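Local coordinates for beta sliding clamp (Borrelia burgdorferi, PDB 6DJ8), which probably forms a ring-shaped, head-to-tail homodimer around DNA that tethers DNA polymerases and other proteins to it for processive replication, at residues S280-G285 / P333-D338; G285-R290 / F328-P333; K303-F308 / D341-I346; V372-E377 / T384-P389. One frame throughout, in Å; residues are numbered along the deposited sequence.

In the fold
Along the chain, strand 278-283 leads into helix 284-294, then come strands 303-308, 312-318, 325-331, 335-338 and 342-347. Contact 1 closes a loop from 280-285 to 333-338, and contact 2, helix 284-294 against strand 325-331, is nested inside it; the two share Gly285 and Pro333. Contact 3 crosses both, since 303-308 lies within their loops and 341-346 beyond them. Contact 4 follows in series as a hairpin of 372-377 and 384-389. Contacts 1 and 4 belong to one long sheet, contact 3 to the four-stranded sheet; Phe308 meets contact 1 and Ile346 meets contact 4, joining the sheets of the C-terminal clamp domain.

Contact 1: residues S280-G285 / P333-D338; sequences SLVSLG and PNYLYD
Strands 280-283 and 335-338 run antiparallel, their axes 4.6 Å apart at closest approach and 174° between their directions, with Leu281 and Leu336 as the hydrogen-bonded pair. Leu281 N donates a hydrogen bond to Leu336 O at 2.8 Å, and Leu336 N returns a bond to Leu281 O at 2.9 Å. A third bond, Ser283 N to Asn334 O, is almost straight at the hydrogen (172°) and carries the pairing to the residue just before the helix. Ser280, Val282, Tyr335 and Tyr337 share one face. There Ser280 CB comes to the edge of the Tyr337 ring, 3.7 Å from Tyr337 CD1, while Val282 CG2 lies 3.9 Å from Tyr335 CD1, at that ring's edge. The Tyr335 ring is carried there with CG anti to the backbone N (chi1 167°). Strand 335-338 is an outermost strand of the long antiparallel sheet within this chain, and strand 278-283 lies between it and strand 362-367, in the C-terminal domain of the sliding clamp. Tyrosine suits this inner face because its ring packs against apolar neighbours such as Phe308 while its hydroxyl reaches a backbone carbonyl: Tyr335 OH bonds Ser309 O and Tyr337 OH bonds Ala340 O. The small Ser280 fits beside the two rings, and its buried OG is satisfied by Ile365 O. Leu281 and Leu336 meet through their CB atoms at 4.3 Å on the more exposed face, where Leu281 also touches Pro378. At the strand end Asn334 CB packs on Ser283 CB at 3.9 Å.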
loop_
_atom_site.group_PDB
_atom_site.type_symbol
_atom_site.label_atom_id
_atom_site.label_comp_id
_atom_site.label_asym_id
_atom_site.label_seq_id
_atom_site.Cartn_x
_atom_site.Cartn_y
_atom_site.Cartn_z
ATOM N N SER A 280 -28.104 14.716 20.531
ATOM C CA SER A 280 -28.210 13.320 20.129
ATOM C C SER A 280 -27.110 12.516 20.799
ATOM O O SER A 280 -26.063 13.050 21.164
ATOM C CB SER A 280 -28.111 13.131 18.598
ATOM O OG SER A 280 -26.756 13.103 18.172
ATOM N N LEU A 281 -27.386 11.231 20.998
ATOM C CA LEU A 281 -26.431 10.283 21.562
ATOM C C LEU A 281 -26.408 9.086 20.627
ATOM O O LEU A 281 -27.450 8.460 20.409
ATOM C CB LEU A 281 -26.830 9.845 22.973
ATOM C CG LEU A 281 -25.774 9.028 23.715
ATOM C CD1 LEU A 281 -24.553 9.874 24.018
ATOM C CD2 LEU A 281 -26.331 8.437 24.986
ATOM N N VAL A 282 -25.244 8.801 20.036
ATOM C CA VAL A 282 -25.137 7.804 18.971
ATOM C C VAL A 282 -24.067 6.780 19.321
ATOM O O VAL A 282 -22.987 7.131 19.813
ATOM C CB VAL A 282 -24.812 8.445 17.606
ATOM C CG1 VAL A 282 -24.961 7.404 16.494
ATOM C CG2 VAL A 282 -25.709 9.654 17.351
ATOM N N SER A 283 -24.364 5.516 19.050
ATOM C CA SER A 283 -23.387 4.456 19.228
ATOM C C SER A 283 -22.249 4.636 18.225
ATOM O O SER A 283 -22.486 4.731 17.019
ATOM C CB SER A 283 -24.073 3.102 19.058
ATOM O OG SER A 283 -23.140 2.086 18.761
ATOM N N LEU A 284 -21.008 4.680 18.734
ATOM C CA LEU A 284 -19.858 5.089 17.922
ATOM C C LEU A 284 -19.513 4.063 16.851
ATOM O O LEU A 284 -19.308 4.420 15.686
ATOM C CB LEU A 284 -18.642 5.344 18.819
ATOM C CG LEU A 284 -17.394 5.958 18.164
ATOM C CD1 LEU A 284 -17.680 7.338 17.579
ATOM C CD2 LEU A 284 -16.235 6.007 19.158
ATOM N N GLY A 285 -19.401 2.787 17.232
ATOM C CA GLY A 285 -19.018 1.770 16.265
ATOM C C GLY A 285 -19.983 1.680 15.097
ATOM O O GLY A 285 -19.572 1.537 13.944
ATOM N N PRO A 333 -31.255 0.563 19.491
ATOM C CA PRO A 333 -30.681 1.134 20.720
ATOM C C PRO A 333 -29.391 1.885 20.423
ATOM O O PRO A 333 -28.584 2.113 21.301
ATOM C CB PRO A 333 -30.443 -0.093 21.609
ATOM C CG PRO A 333 -29.975 -1.150 20.628
ATOM C CD PRO A 333 -30.709 -0.804 19.338
ATOM N N ASN A 334 -29.191 2.251 19.160
ATOM C CA ASN A 334 -27.970 2.919 18.718
ATOM C C ASN A 334 -28.097 4.430 18.578
ATOM O O ASN A 334 -27.109 5.083 18.208
ATOM C CB ASN A 334 -27.511 2.333 17.382
ATOM C CG ASN A 334 -27.358 0.837 17.432
ATOM O OD1 ASN A 334 -26.704 0.312 18.333
ATOM N ND2 ASN A 334 -27.969 0.132 16.474
ATOM N N TYR A 335 -29.268 5.004 18.842
ATOM C CA TYR A 335 -29.462 6.423 18.579
ATOM C C TYR A 335 -30.564 6.976 19.470
ATOM O O TYR A 335 -31.661 6.413 19.520
ATOM C CB TYR A 335 -29.808 6.633 17.098
ATOM C CG TYR A 335 -30.324 8.004 16.740
ATOM C CD1 TYR A 335 -29.446 9.034 16.405
ATOM C CD2 TYR A 335 -31.685 8.264 16.699
ATOM C CE1 TYR A 335 -29.915 10.288 16.056
ATOM C CE2 TYR A 335 -32.165 9.510 16.362
ATOM C CZ TYR A 335 -31.281 10.522 16.041
ATOM O OH TYR A 335 -31.771 11.769 15.705
ATOM N N LEU A 336 -30.275 8.080 20.151
ATOM C CA LEU A 336 -31.248 8.807 20.959
ATOM C C LEU A 336 -31.169 10.269 20.550
ATOM O O LEU A 336 -30.080 10.781 20.269
ATOM C CB LEU A 336 -30.985 8.675 22.474
ATOM C CG LEU A 336 -31.083 7.316 23.180
ATOM C CD1 LEU A 336 -29.942 6.374 22.799
ATOM C CD2 LEU A 336 -31.122 7.504 24.685
ATOM N N TYR A 337 -32.319 10.932 20.497
ATOM C CA TYR A 337 -32.375 12.313 20.042
ATOM C C TYR A 337 -33.446 13.090 20.783
ATOM O O TYR A 337 -34.567 12.605 20.945
ATOM C CB TYR A 337 -32.699 12.411 18.569
ATOM C CG TYR A 337 -32.671 13.820 18.044
ATOM C CD1 TYR A 337 -31.489 14.553 18.057
ATOM C CD2 TYR A 337 -33.814 14.413 17.508
ATOM C CE1 TYR A 337 -31.434 15.825 17.555
ATOM C CE2 TYR A 337 -33.771 15.699 16.999
ATOM C CZ TYR A 337 -32.563 16.393 17.019
ATOM O OH TYR A 337 -32.479 17.666 16.517
ATOM N N ASP A 338 -33.099 14.306 21.195
ATOM C CA ASP A 338 -34.041 15.235 21.817
ATOM C C ASP A 338 -33.915 16.576 21.094
ATOM O O ASP A 338 -32.944 17.308 21.314
ATOM C CB ASP A 338 -33.756 15.360 23.304
ATOM C CG ASP A 338 -34.785 16.202 24.026
ATOM O OD1 ASP A 338 -34.999 17.372 23.647
ATOM O OD2 ASP A 338 -35.399 15.666 24.969
#

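Contact 2: residues G285-R290 / F328-P333; sequences GILKDR and FFIKDP
Ile330 meets three helix residues: its CG1-CD1 arm lies against Leu287 and Arg290, and its CG2 against Ile286. Ile330 CD1 reaches Leu287 CD1 at 3.9 Å, the two side chains crossing at about a right angle, and Ile330 CG1 touches Arg290 CG, also at 3.9 Å. Ile330 CG2 meets Ile286 CG2 at 4.2 Å, where the two isoleucines lie alongside one another, running opposite ways. A branched, apolar residue suits this place because it spreads over several helix side chains at once. Beyond this patch the polar link is indirect: one water bridges Arg290 NE to Phe329 O, 2.7 Å from each, and a second joins Arg290 NH2 to the same carbonyl. The bend at chi2 (-49°) turns the arginine chain back over Ile286, whose CG2 lies over the centre of one guanidinium face. Asp289 restrains the group further by a salt bridge, Arg290 NH1 to Asp289 OD1 at 2.7 Å, and OD1 is also paired with Arg293. Phe95 of the second subunit makes a cation-pi contact with Arg290, and Asp125 of that subunit accepts a bond from Phe329 N. Helix 284-294 thus packs antiparallel to strand 325-331, outermost of its sheet within this chain, at the head-to-tail dimer interface of the sliding clamp.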
loop_
_atom_site.group_PDB
_atom_site.type_symbol
_atom_site.label_atom_id
_atom_site.label_comp_id
_atom_site.label_asym_id
_atom_site.label_seq_id
_atom_site.Cartn_x
_atom_site.Cartn_y
_atom_site.Cartn_z
ATOM N N GLY A 285 -19.401 2.787 17.232
ATOM C CA GLY A 285 -19.018 1.770 16.265
ATOM C C GLY A 285 -19.983 1.680 15.097
ATOM O O GLY A 285 -19.572 1.537 13.944
ATOM N N ILE A 286 -21.279 1.788 15.379
ATOM C CA ILE A 286 -22.277 1.721 14.317
ATOM C C ILE A 286 -22.253 2.990 13.477
ATOM O O ILE A 286 -22.392 2.940 12.246
ATOM C CB ILE A 286 -23.660 1.422 14.916
ATOM C CG1 ILE A 286 -23.734 -0.075 15.237
ATOM C CG2 ILE A 286 -24.770 1.819 13.953
ATOM C CD1 ILE A 286 -24.328 -0.400 16.546
ATOM N N LEU A 287 -22.057 4.146 14.111
ATOM C CA LEU A 287 -21.861 5.361 13.328
ATOM C C LEU A 287 -20.681 5.199 12.368
ATOM O O LEU A 287 -20.791 5.514 11.176
ATOM C CB LEU A 287 -21.644 6.562 14.248
ATOM C CG LEU A 287 -21.493 7.873 13.480
ATOM C CD1 LEU A 287 -22.680 8.047 12.525
ATOM C CD2 LEU A 287 -21.408 9.040 14.476
ATOM N N LYS A 288 -19.543 4.699 12.868
ATOM C CA LYS A 288 -18.375 4.536 11.998
ATOM C C LYS A 288 -18.683 3.619 10.823
ATOM O O LYS A 288 -18.348 3.929 9.677
ATOM C CB LYS A 288 -17.183 3.980 12.773
ATOM C CG LYS A 288 -16.469 4.949 13.687
ATOM C CD LYS A 288 -15.139 4.340 14.107
ATOM C CE LYS A 288 -14.883 4.564 15.578
ATOM N NZ LYS A 288 -13.681 3.835 16.056
ATOM N N ASP A 289 -19.326 2.481 11.097
ATOM C CA ASP A 289 -19.626 1.505 10.048
ATOM C C ASP A 289 -20.520 2.111 8.970
ATOM O O ASP A 289 -20.258 1.958 7.771
ATOM C CB ASP A 289 -20.279 0.275 10.681
ATOM C CG ASP A 289 -20.854 -0.675 9.658
ATOM O OD1 ASP A 289 -21.997 -0.458 9.214
ATOM O OD2 ASP A 289 -20.155 -1.635 9.289
ATOM N N ARG A 290 -21.565 2.834 9.383
ATOM C CA ARG A 290 -22.519 3.390 8.427
ATOM C C ARG A 290 -21.913 4.526 7.616
ATOM O O ARG A 290 -22.237 4.690 6.429
ATOM C CB ARG A 290 -23.776 3.878 9.153
ATOM C CG ARG A 290 -24.536 2.769 9.872
ATOM C CD ARG A 290 -24.778 1.532 8.991
ATOM N NE ARG A 290 -25.777 0.651 9.608
ATOM C CZ ARG A 290 -25.489 -0.393 10.381
ATOM N NH1 ARG A 290 -24.225 -0.707 10.628
ATOM N NH2 ARG A 290 -26.463 -1.134 10.895
ATOM N N PHE A 328 -28.915 5.492 4.569
ATOM C CA PHE A 328 -28.758 4.607 5.714
ATOM C C PHE A 328 -29.342 5.247 6.961
ATOM O O PHE A 328 -29.212 6.456 7.179
ATOM C CB PHE A 328 -27.303 4.273 5.989
ATOM C CG PHE A 328 -26.604 3.578 4.827
ATOM C CD1 PHE A 328 -26.097 4.319 3.773
ATOM C CD2 PHE A 328 -26.469 2.203 4.805
ATOM C CE1 PHE A 328 -25.445 3.690 2.682
ATOM C CE2 PHE A 328 -25.832 1.564 3.728
ATOM C CZ PHE A 328 -25.316 2.321 2.675
ATOM N N PHE A 329 -29.909 4.397 7.813
ATOM C CA PHE A 329 -30.595 4.809 9.024
ATOM C C PHE A 329 -29.953 4.156 10.239
ATOM O O PHE A 329 -29.524 2.996 10.185
ATOM C CB PHE A 329 -32.075 4.438 8.940
ATOM C CG PHE A 329 -32.805 5.152 7.849
ATOM C CD1 PHE A 329 -32.820 4.644 6.552
ATOM C CD2 PHE A 329 -33.494 6.337 8.119
ATOM C CE1 PHE A 329 -33.499 5.304 5.542
ATOM C CE2 PHE A 329 -34.178 7.000 7.118
ATOM C CZ PHE A 329 -34.178 6.481 5.823
ATOM N N ILE A 330 -29.889 4.913 11.333
ATOM C CA ILE A 330 -29.432 4.427 12.626
ATOM C C ILE A 330 -30.546 4.676 13.628
ATOM O O ILE A 330 -31.050 5.804 13.727
ATOM C CB ILE A 330 -28.134 5.122 13.063
ATOM C CG1 ILE A 330 -27.018 4.837 12.053
ATOM C CG2 ILE A 330 -27.748 4.686 14.481
ATOM C CD1 ILE A 330 -25.663 5.582 12.345
ATOM N N LYS A 331 -30.953 3.624 14.339
ATOM C CA LYS A 331 -32.125 3.683 15.205
ATOM C C LYS A 331 -31.803 3.076 16.565
ATOM O O LYS A 331 -30.685 2.614 16.810
ATOM C CB LYS A 331 -33.318 2.964 14.568
ATOM C CG LYS A 331 -33.678 3.452 13.168
ATOM C CD LYS A 331 -34.796 2.587 12.546
ATOM C CE LYS A 331 -35.221 3.138 11.187
ATOM N NZ LYS A 331 -36.242 2.267 10.508
ATOM N N ASP A 332 -32.806 3.074 17.443
ATOM C CA ASP A 332 -32.668 2.464 18.758
ATOM C C ASP A 332 -32.164 1.027 18.618
ATOM O O ASP A 332 -32.586 0.313 17.701
ATOM C CB ASP A 332 -34.015 2.500 19.485
ATOM C CG ASP A 332 -33.968 1.843 20.849
ATOM O OD1 ASP A 332 -34.118 0.605 20.927
ATOM O OD2 ASP A 332 -33.772 2.569 21.844
ATOM N N PRO A 333 -31.255 0.563 19.491
ATOM C CA PRO A 333 -30.681 1.134 20.720
ATOM C C PRO A 333 -29.391 1.885 20.423
ATOM O O PRO A 333 -28.584 2.113 21.301
ATOM C CB PRO A 333 -30.443 -0.093 21.609
ATOM C CG PRO A 333 -29.975 -1.150 20.628
ATOM C CD PRO A 333 -30.709 -0.804 19.338
HETATM O O HOH W 1 -28.070 1.547 8.450
HETATM O O HOH W 2 -28.967 0.249 11.506
#

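Contact 3: residues K303-F308 / D341-I346; sequences KLVLTF and DEVMAI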
loop_
_atom_site.group_PDB
_atom_site.type_symbol
_atom_site.label_atom_id
_atom_site.label_comp_id
_atom_site.label_asym_id
_atom_site.label_seq_id
_atom_site.Cartn_x
_atom_site.Cartn_y
_atom_site.Cartn_z
ATOM N N LYS A 303 -20.075 16.165 0.530
ATOM C CA LYS A 303 -21.331 16.636 1.122
ATOM C C LYS A 303 -22.174 15.442 1.542
ATOM O O LYS A 303 -22.694 14.705 0.697
ATOM C CB LYS A 303 -22.116 17.507 0.143
ATOM C CG LYS A 303 -23.432 18.059 0.743
ATOM C CD LYS A 303 -24.116 19.084 -0.165
ATOM C CE LYS A 303 -25.553 19.323 0.284
ATOM N NZ LYS A 303 -26.379 20.162 -0.646
ATOM N N LEU A 304 -22.295 15.244 2.845
ATOM C CA LEU A 304 -23.160 14.232 3.429
ATOM C C LEU A 304 -24.382 14.926 4.024
ATOM O O LEU A 304 -24.229 15.903 4.753
ATOM C CB LEU A 304 -22.404 13.470 4.510
ATOM C CG LEU A 304 -23.215 12.536 5.393
ATOM C CD1 LEU A 304 -23.695 11.354 4.541
ATOM C CD2 LEU A 304 -22.345 12.077 6.557
ATOM N N VAL A 305 -25.589 14.450 3.705
ATOM C CA VAL A 305 -26.811 15.057 4.243
ATOM C C VAL A 305 -27.307 14.221 5.416
ATOM O O VAL A 305 -27.616 13.028 5.257
ATOM C CB VAL A 305 -27.905 15.206 3.178
ATOM C CG1 VAL A 305 -29.209 15.728 3.837
ATOM C CG2 VAL A 305 -27.448 16.144 2.082
ATOM N N LEU A 306 -27.399 14.856 6.588
ATOM C CA LEU A 306 -27.843 14.220 7.820
ATOM C C LEU A 306 -29.249 14.683 8.151
ATOM O O LEU A 306 -29.541 15.879 8.079
ATOM C CB LEU A 306 -26.941 14.580 9.008
ATOM C CG LEU A 306 -25.462 14.243 8.929
ATOM C CD1 LEU A 306 -24.740 14.715 10.181
ATOM C CD2 LEU A 306 -25.327 12.745 8.739
ATOM N N THR A 307 -30.112 13.751 8.546
ATOM C CA THR A 307 -31.433 14.113 9.045
ATOM C C THR A 307 -31.616 13.533 10.438
ATOM O O THR A 307 -31.629 12.304 10.607
ATOM C CB THR A 307 -32.546 13.637 8.115
ATOM O OG1 THR A 307 -32.326 14.191 6.823
ATOM C CG2 THR A 307 -33.921 14.139 8.637
ATOM N N PHE A 308 -31.760 14.423 11.426
ATOM C CA PHE A 308 -32.013 14.047 12.810
ATOM C C PHE A 308 -33.515 14.097 13.074
ATOM O O PHE A 308 -34.144 15.149 12.902
ATOM C CB PHE A 308 -31.312 14.991 13.789
ATOM C CG PHE A 308 -29.821 14.831 13.856
ATOM C CD1 PHE A 308 -29.000 15.478 12.961
ATOM C CD2 PHE A 308 -29.244 14.067 14.854
ATOM C CE1 PHE A 308 -27.637 15.345 13.052
ATOM C CE2 PHE A 308 -27.894 13.947 14.951
ATOM C CZ PHE A 308 -27.088 14.576 14.047
ATOM N N ASP A 341 -36.959 18.410 14.169
ATOM C CA ASP A 341 -36.539 17.789 12.915
ATOM C C ASP A 341 -35.543 18.698 12.209
ATOM O O ASP A 341 -35.861 19.846 11.887
ATOM C CB ASP A 341 -37.742 17.505 12.020
ATOM C CG ASP A 341 -38.520 16.288 12.470
ATOM O OD1 ASP A 341 -38.140 15.694 13.501
ATOM O OD2 ASP A 341 -39.503 15.920 11.792
ATOM N N GLU A 342 -34.331 18.194 11.973
ATOM C CA GLU A 342 -33.246 19.015 11.461
ATOM C C GLU A 342 -32.535 18.277 10.340
ATOM O O GLU A 342 -32.111 17.133 10.520
ATOM C CB GLU A 342 -32.242 19.367 12.563
ATOM C CG GLU A 342 -32.813 20.298 13.633
ATOM C CD GLU A 342 -33.122 21.685 13.101
ATOM O OE1 GLU A 342 -32.278 22.257 12.373
ATOM O OE2 GLU A 342 -34.210 22.201 13.410
ATOM N N VAL A 343 -32.404 18.938 9.195
ATOM C CA VAL A 343 -31.661 18.427 8.054
ATOM C C VAL A 343 -30.459 19.334 7.851
ATOM O O VAL A 343 -30.593 20.561 7.875
ATOM C CB VAL A 343 -32.524 18.375 6.782
ATOM C CG1 VAL A 343 -31.730 17.745 5.646
ATOM C CG2 VAL A 343 -33.823 17.613 7.033
ATOM N N MET A 344 -29.293 18.724 7.688
ATOM C CA MET A 344 -28.067 19.527 7.493
ATOM C C MET A 344 -27.054 18.753 6.658
ATOM O O MET A 344 -27.104 17.549 6.626
ATOM C CB MET A 344 -27.420 19.825 8.840
ATOM C CG MET A 344 -26.990 18.576 9.518
ATOM S SD MET A 344 -26.027 18.879 10.957
ATOM C CE MET A 344 -27.250 19.675 11.984
ATOM N N ALA A 345 -26.186 19.490 5.994
ATOM C CA ALA A 345 -25.104 18.912 5.224
ATOM C C ALA A 345 -23.802 19.105 5.986
ATOM O O ALA A 345 -23.593 20.146 6.626
ATOM C CB ALA A 345 -25.010 19.553 3.835
ATOM N N ILE A 346 -22.927 18.103 5.902
ATOM C CA ILE A 346 -21.653 18.114 6.609
ATOM C C ILE A 346 -20.613 17.430 5.738
ATOM O O ILE A 346 -20.935 16.554 4.932
ATOM C CB ILE A 346 -21.746 17.417 7.979
ATOM C CG1 ILE A 346 -20.500 17.704 8.810
ATOM C CG2 ILE A 346 -21.927 15.925 7.818
ATOM C CD1 ILE A 346 -20.584 17.176 10.222
#
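With chi1 at 63°, Met344 places CG between its backbone N and carbonyl carbon, where it meets Leu306 CB at 4.0 Å; the extended chi2 (171°) then carries Met344 SD to 4.4 Å from Phe308 CE1. Leu306, with CG anti to its carbonyl carbon (chi1 -59°), directs CD1 to Ile346 CG2 at 3.9 Å. These residues belong to the antiparallel ladder of strands 303-308 and 342-347, half of the four-stranded sheet in the C-terminal clamp domain. Six backbone hydrogen bonds hold it, two at each of the pairs Leu304-Ile346, Leu306-Met344 and Phe308-Glu342. The shortest is Leu306 N to Met344 O at 2.7 Å. The face with Leu304, Leu306, Met344 and Ile346 is buried, and large flexible or branched apolar groups suit it: Leu304 and Leu306 also pack on Phe351 of helix 348-355, and Met344 on Phe367. Phe308 enters the same layer, its ring meeting those of Phe367 and Tyr337. The opposite face is more open. Here Val305 CG1 touches Val343 CG1 at 3.7 Å, and the Thr307 and Val343 side chains lie side by side, Thr307 OG1 and CG2 both against Val343 CG2, beta-branched residues being well suited to extended chain. Lysine serves both environments at the sheet's end: Lys303 NZ bonds Leu392 O, while the extended chain leading to it lays CE against Ala345 CB, 3.6 Å away.

Contact 4: residues V372-E377 / T384-P389; sequences VLKLSE and THLIMP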
loop_
_atom_site.group_PDB
_atom_site.type_symbol
_atom_site.label_atom_id
_atom_site.label_comp_id
_atom_site.label_asym_id
_atom_site.label_seq_id
_atom_site.Cartn_x
_atom_site.Cartn_y
_atom_site.Cartn_z
ATOM N N VAL A 372 -23.074 25.453 14.264
ATOM C CA VAL A 372 -21.973 24.524 14.420
ATOM C C VAL A 372 -22.444 23.243 15.097
ATOM O O VAL A 372 -23.206 23.266 16.068
ATOM C CB VAL A 372 -20.848 25.210 15.215
ATOM C CG1 VAL A 372 -21.322 25.544 16.620
ATOM C CG2 VAL A 372 -19.652 24.357 15.275
ATOM N N LEU A 373 -21.959 22.122 14.582
ATOM C CA LEU A 373 -22.148 20.817 15.194
ATOM C C LEU A 373 -21.046 20.591 16.222
ATOM O O LEU A 373 -19.863 20.806 15.932
ATOM C CB LEU A 373 -22.103 19.731 14.116
ATOM C CG LEU A 373 -22.857 18.433 14.328
ATOM C CD1 LEU A 373 -24.330 18.725 14.304
ATOM C CD2 LEU A 373 -22.496 17.431 13.246
ATOM N N LYS A 374 -21.426 20.160 17.417
ATOM C CA LYS A 374 -20.472 19.904 18.486
ATOM C C LYS A 374 -20.417 18.418 18.784
ATOM O O LYS A 374 -21.457 17.783 19.006
ATOM C CB LYS A 374 -20.828 20.674 19.755
ATOM C CG LYS A 374 -19.933 20.324 20.940
ATOM C CD LYS A 374 -20.121 21.338 22.078
ATOM C CE LYS A 374 -21.183 20.882 23.068
ATOM N NZ LYS A 374 -20.905 19.531 23.625
ATOM N N LEU A 375 -19.209 17.869 18.767
ATOM C CA LEU A 375 -18.962 16.471 19.083
ATOM C C LEU A 375 -18.199 16.368 20.387
ATOM O O LEU A 375 -17.187 17.051 20.564
ATOM C CB LEU A 375 -18.143 15.785 17.983
ATOM C CG LEU A 375 -18.790 15.295 16.698
ATOM C CD1 LEU A 375 -19.681 16.339 16.099
ATOM C CD2 LEU A 375 -17.667 14.842 15.676
ATOM N N SER A 376 -18.648 15.477 21.263
ATOM C CA SER A 376 -17.974 15.259 22.528
ATOM C C SER A 376 -18.263 13.849 23.015
ATOM O O SER A 376 -19.189 13.178 22.546
ATOM C CB SER A 376 -18.432 16.280 23.571
ATOM O OG SER A 376 -19.843 16.267 23.659
ATOM N N GLU A 377 -17.467 13.423 23.987
ATOM C CA GLU A 377 -17.581 12.179 24.730
ATOM C C GLU A 377 -18.400 12.428 25.991
ATOM O O GLU A 377 -18.231 13.469 26.637
ATOM C CB GLU A 377 -16.200 11.642 25.108
ATOM C CG GLU A 377 -15.428 11.034 23.947
ATOM C CD GLU A 377 -13.976 10.686 24.279
ATOM O OE1 GLU A 377 -13.388 11.351 25.156
ATOM O OE2 GLU A 377 -13.414 9.758 23.650
ATOM N N THR A 384 -13.595 19.009 23.104
ATOM C CA THR A 384 -14.696 19.456 22.259
ATOM C C THR A 384 -14.224 19.504 20.818
ATOM O O THR A 384 -13.134 20.016 20.540
ATOM C CB THR A 384 -15.196 20.840 22.692
ATOM O OG1 THR A 384 -15.735 20.743 24.001
ATOM C CG2 THR A 384 -16.257 21.357 21.754
ATOM N N HIS A 385 -15.037 18.978 19.907
ATOM C CA HIS A 385 -14.790 19.116 18.479
ATOM C C HIS A 385 -16.007 19.732 17.801
ATOM O O HIS A 385 -17.144 19.277 17.995
ATOM C CB HIS A 385 -14.439 17.785 17.817
ATOM C CG HIS A 385 -13.927 17.943 16.421
ATOM N ND1 HIS A 385 -12.626 18.318 16.136
ATOM C CD2 HIS A 385 -14.560 17.836 15.227
ATOM C CE1 HIS A 385 -12.474 18.391 14.825
ATOM N NE2 HIS A 385 -13.631 18.099 14.250
ATOM N N LEU A 386 -15.754 20.759 17.006
ATOM C CA LEU A 386 -16.777 21.521 16.315
ATOM C C LEU A 386 -16.592 21.353 14.820
ATOM O O LEU A 386 -15.459 21.349 14.328
ATOM C CB LEU A 386 -16.704 23.003 16.688
ATOM C CG LEU A 386 -16.748 23.342 18.181
ATOM C CD1 LEU A 386 -16.553 24.851 18.400
ATOM C CD2 LEU A 386 -18.069 22.886 18.836
ATOM N N ILE A 387 -17.705 21.220 14.106
ATOM C CA ILE A 387 -17.706 21.121 12.656
ATOM C C ILE A 387 -18.771 22.065 12.127
ATOM O O ILE A 387 -19.948 21.947 12.496
ATOM C CB ILE A 387 -17.971 19.682 12.174
ATOM C CG1 ILE A 387 -16.929 18.723 12.757
ATOM C CG2 ILE A 387 -17.965 19.631 10.655
ATOM C CD1 ILE A 387 -17.234 17.248 12.514
ATOM N N MET A 388 -18.368 22.991 11.272
ATOM C CA MET A 388 -19.344 23.880 10.656
ATOM C C MET A 388 -20.110 23.109 9.584
ATOM O O MET A 388 -19.498 22.375 8.794
ATOM C CB MET A 388 -18.666 25.119 10.063
ATOM C CG MET A 388 -19.630 26.247 9.698
ATOM S SD MET A 388 -20.476 26.983 11.120
ATOM C CE MET A 388 -21.459 28.283 10.355
ATOM N N PRO A 389 -21.431 23.204 9.549
ATOM C CA PRO A 389 -22.182 22.533 8.489
ATOM C C PRO A 389 -21.906 23.174 7.143
ATOM O O PRO A 389 -21.510 24.336 7.042
ATOM C CB PRO A 389 -23.652 22.709 8.900
ATOM C CG PRO A 389 -23.662 23.947 9.745
ATOM C CD PRO A 389 -22.347 23.881 10.488
#
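Val372 packs tightly against Leu386, its CG2 only 3.5 Å from Leu386 CB, while around Lys374 and Thr384 the hairpin is looser and partly exposed. Putting CG2 anti to the backbone N turns that methyl of Val372 toward Leu386 on the partner strand. Leu386 also sets CD2 against Lys374 CB at 3.7 Å. Lysine fits this margin because its aliphatic part, bent at chi3 and chi4, covers Leu386 and reaches Thr384 CG2 with CD at 3.9 Å, while NZ makes a weak bond to Gln366. On the buried face Leu375 CD2 meets Ile387 CD1 at 4.0 Å, and that same CD1 lies in plane at the edge of the His385 ring. The imidazole combines a flat packing surface with a polar end, ND1 bonding Ser204 OG. Four backbone bonds hold the ladder, of which Leu375 N to His385 O is the shortest at 2.6 Å. Val372 packs on an apolar side chain of the bound peptide and Met388 on its backbone, so this end of the hairpin contributes to the peptide's binding site. The hairpin lies between strands 362-367 and 202-211 of the long sheet; helix 348-355 covers Leu375 and His385, and Leu373 and Ile387 pack on Ile346 of strand 342-347.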